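PDB 7P18: 3-oxosteroid 1-dehydrogenase from Sterolibacterium denitrificans, which probably catalyses the FAD-dependent introduction of a C1-C2 double bond into 3-oxosteroids, passing the hydrogens to an acceptor. Local coordinates for residues 271-276 against 281-286. Residues are numbered along the deposited sequence; the frame is centred on the assembly and turned at random.
With FAD (flavin-adenine dinucleotide), chain C.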
# COMPACT_ATOMS: atom_id res chain seq x y z
N GLY A 271 1.13 5.96 -11.17
CA GLY A 271 1.91 5.77 -9.93
C GLY A 271 2.98 6.79 -9.72
O GLY A 271 2.97 7.84 -10.41
N GLY A 272 3.91 6.51 -8.80
CA GLY A 272 4.89 7.48 -8.32
C GLY A 272 6.24 7.36 -9.03
O GLY A 272 6.28 7.00 -10.22
N PHE A 273 7.29 7.63 -8.28
CA PHE A 273 8.68 7.65 -8.84
C PHE A 273 9.62 6.84 -7.94
O PHE A 273 10.84 7.03 -8.06
CB PHE A 273 9.12 9.11 -9.01
CG PHE A 273 9.26 9.95 -7.78
CD1 PHE A 273 10.44 10.00 -7.06
CD2 PHE A 273 8.23 10.78 -7.37
CE1 PHE A 273 10.58 10.82 -5.97
CE2 PHE A 273 8.38 11.59 -6.26
CZ PHE A 273 9.54 11.61 -5.56
N GLU A 274 9.09 5.92 -7.12
CA GLU A 274 9.89 5.14 -6.12
C GLU A 274 11.00 4.33 -6.82
O GLU A 274 12.01 4.08 -6.16
CB GLU A 274 9.04 4.22 -5.23
CG GLU A 274 8.21 3.19 -5.96
CD GLU A 274 6.86 3.61 -6.53
OE1 GLU A 274 6.55 4.83 -6.45
OE2 GLU A 274 6.15 2.73 -7.07
N ARG A 275 10.80 3.92 -8.08
CA ARG A 275 11.78 3.10 -8.84
C ARG A 275 12.76 3.96 -9.66
O ARG A 275 13.61 3.37 -10.35
CB ARG A 275 11.04 2.09 -9.71
CG ARG A 275 10.40 0.97 -8.92
CD ARG A 275 11.39 -0.04 -8.37
NE ARG A 275 10.84 -0.96 -7.35
CZ ARG A 275 11.58 -1.74 -6.55
NH1 ARG A 275 12.90 -1.72 -6.66
NH2 ARG A 275 11.01 -2.50 -5.62
N ASN A 276 12.75 5.29 -9.50
CA ASN A 276 13.67 6.20 -10.23
C ASN A 276 14.65 6.77 -9.23
O ASN A 276 14.32 7.70 -8.46
CB ASN A 276 12.87 7.25 -11.03
CG ASN A 276 13.76 8.19 -11.83
OD1 ASN A 276 14.86 8.49 -11.41
ND2 ASN A 276 13.24 8.75 -12.91
N GLU A 281 16.83 10.73 -5.32
CA GLU A 281 17.90 11.61 -4.79
C GLU A 281 17.54 13.09 -4.95
O GLU A 281 17.97 13.90 -4.09
CB GLU A 281 19.22 11.27 -5.47
CG GLU A 281 19.72 9.98 -4.89
CD GLU A 281 20.95 9.39 -5.52
OE1 GLU A 281 21.57 10.12 -6.30
OE2 GLU A 281 21.26 8.21 -5.19
N GLN A 282 16.80 13.43 -5.99
CA GLN A 282 16.39 14.86 -6.19
C GLN A 282 15.43 15.28 -5.05
O GLN A 282 15.52 16.42 -4.56
CB GLN A 282 15.77 15.00 -7.57
CG GLN A 282 15.31 16.44 -7.87
CD GLN A 282 14.82 16.61 -9.28
OE1 GLN A 282 14.79 15.68 -10.07
NE2 GLN A 282 14.35 17.80 -9.59
N TYR A 283 14.52 14.41 -4.62
CA TYR A 283 13.34 14.86 -3.84
C TYR A 283 13.29 14.28 -2.43
O TYR A 283 12.89 15.04 -1.50
CB TYR A 283 12.08 14.47 -4.61
CG TYR A 283 11.84 15.25 -5.88
CD1 TYR A 283 11.61 16.62 -5.84
CD2 TYR A 283 11.83 14.63 -7.11
CE1 TYR A 283 11.35 17.33 -7.01
CE2 TYR A 283 11.59 15.32 -8.29
CZ TYR A 283 11.34 16.68 -8.23
OH TYR A 283 11.13 17.38 -9.39
N LEU A 284 13.65 13.01 -2.24
CA LEU A 284 13.46 12.28 -0.95
C LEU A 284 14.62 12.48 0.00
O LEU A 284 15.73 12.85 -0.39
CB LEU A 284 13.27 10.80 -1.27
CG LEU A 284 12.04 10.44 -2.10
CD1 LEU A 284 11.98 8.93 -2.29
CD2 LEU A 284 10.73 10.96 -1.49
N PRO A 285 14.41 12.27 1.32
CA PRO A 285 15.51 12.33 2.26
C PRO A 285 16.54 11.25 1.97
O PRO A 285 16.24 10.19 1.48
CB PRO A 285 14.89 12.20 3.66
CG PRO A 285 13.54 11.55 3.40
CD PRO A 285 13.12 12.05 2.01
N LYS A 286 17.81 11.61 2.17
CA LYS A 286 18.94 10.66 2.07
C LYS A 286 19.19 10.06 3.45
O LYS A 286 19.02 10.74 4.45
CB LYS A 286 20.19 11.37 1.52
CG LYS A 286 20.34 11.26 0.01
CD LYS A 286 19.24 11.91 -0.80
CE LYS A 286 19.12 13.40 -0.56
NZ LYS A 286 18.06 13.97 -1.43
PA FAD C . 0.01 1.51 -9.29
O1A FAD C . -0.99 0.63 -8.62
O2A FAD C . 1.43 1.06 -9.08
O5B FAD C . -0.36 1.54 -10.83
C5B FAD C . 0.45 2.36 -11.72
C4B FAD C . 0.55 1.66 -13.04
O4B FAD C . 1.04 2.60 -14.04
C3B FAD C . 1.50 0.44 -13.08
O3B FAD C . 0.85 -0.69 -13.65
C2B FAD C . 2.67 0.94 -13.93
O2B FAD C . 3.39 -0.11 -14.55
C1B FAD C . 1.99 1.95 -14.85
N9A FAD C . 2.88 2.94 -15.44
C8A FAD C . 4.01 3.51 -14.92
N7A FAD C . 4.64 4.30 -15.79
C5A FAD C . 3.84 4.27 -16.92
C6A FAD C . 3.94 4.90 -18.18
N6A FAD C . 4.97 5.67 -18.56
N1A FAD C . 2.97 4.65 -19.08
C2A FAD C . 1.96 3.85 -18.73
N3A FAD C . 1.79 3.14 -17.60
C4A FAD C . 2.77 3.43 -16.72
N1 FAD C . -2.43 0.91 -0.04
C2 FAD C . -3.69 0.93 0.44
O2 FAD C . -4.35 1.98 0.47
N3 FAD C . -4.29 -0.19 0.87
C4 FAD C . -3.60 -1.35 1.12
O4 FAD C . -4.23 -2.36 1.40
C4X FAD C . -2.25 -1.42 0.66
N5 FAD C . -1.56 -2.53 0.84
C5X FAD C . -0.29 -2.58 0.32
C6 FAD C . 0.45 -3.78 0.41
C7 FAD C . 1.68 -3.94 -0.22
C7M FAD C . 2.43 -5.25 -0.13
C8 FAD C . 2.17 -2.89 -1.00
C8M FAD C . 3.50 -3.03 -1.72
C9 FAD C . 1.51 -1.67 -1.03
C9A FAD C . 0.25 -1.50 -0.43
N10 FAD C . -0.46 -0.29 -0.46
C10 FAD C . -1.74 -0.21 0.06
C1' FAD C . 0.03 0.84 -1.26
C2' FAD C . -0.66 0.82 -2.65
O2' FAD C . -0.51 -0.44 -3.31
C3' FAD C . -0.16 1.94 -3.57
O3' FAD C . 0.04 3.16 -2.86
C4' FAD C . -1.11 2.13 -4.74
O4' FAD C . -1.27 0.87 -5.37
C5' FAD C . -0.65 3.16 -5.75
O5' FAD C . -1.61 3.12 -6.82
P FAD C . -1.31 3.89 -8.18
O1P FAD C . -2.50 3.57 -9.00
O2P FAD C . -0.85 5.26 -7.97
O3P FAD C . -0.06 3.05 -8.81
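Lys286 NZ donates hydrogen bonds to two backbone carbonyls at the close of helix 277-283, Glu281 O at 2.7 Å and, nearly straight on, Leu284 O at 2.8 Å, tying down the end whose Tyr283 and Leu284 receive Phe273. The lysine folds back to do this, and its charge probably suits the negative end of the helix dipole. Between the segments the contact itself is apolar. The far end of the Phe273 ring enters the angle between two neighbouring side chains: CZ lies 3.9 Å from Tyr283 CB, while CE1 meets Leu284 CG at 4.2 Å. With CG between its own backbone N and carbonyl carbon (chi1 64°), Phe273 sends its ring to the helix end. The two aromatic rings sit obliquely, planes at 59°, and Gln282 CG lies over one face of Tyr283. Met317 and Ile304 also touch Phe273. With an alanine at Phe273, Tyr283 and Leu284 would probably lose the ring packed against them and a gap would open beneath the helix end. Phe273 to Asn276 form a type I turn, and Asn276 N-caps the helix. This illustrates a strand-loop-helix connection from a parallel Rossmann-type sheet, in which Gly271 borders the FAD pyrophosphate, its CA 3.4 Å from FAD O2P.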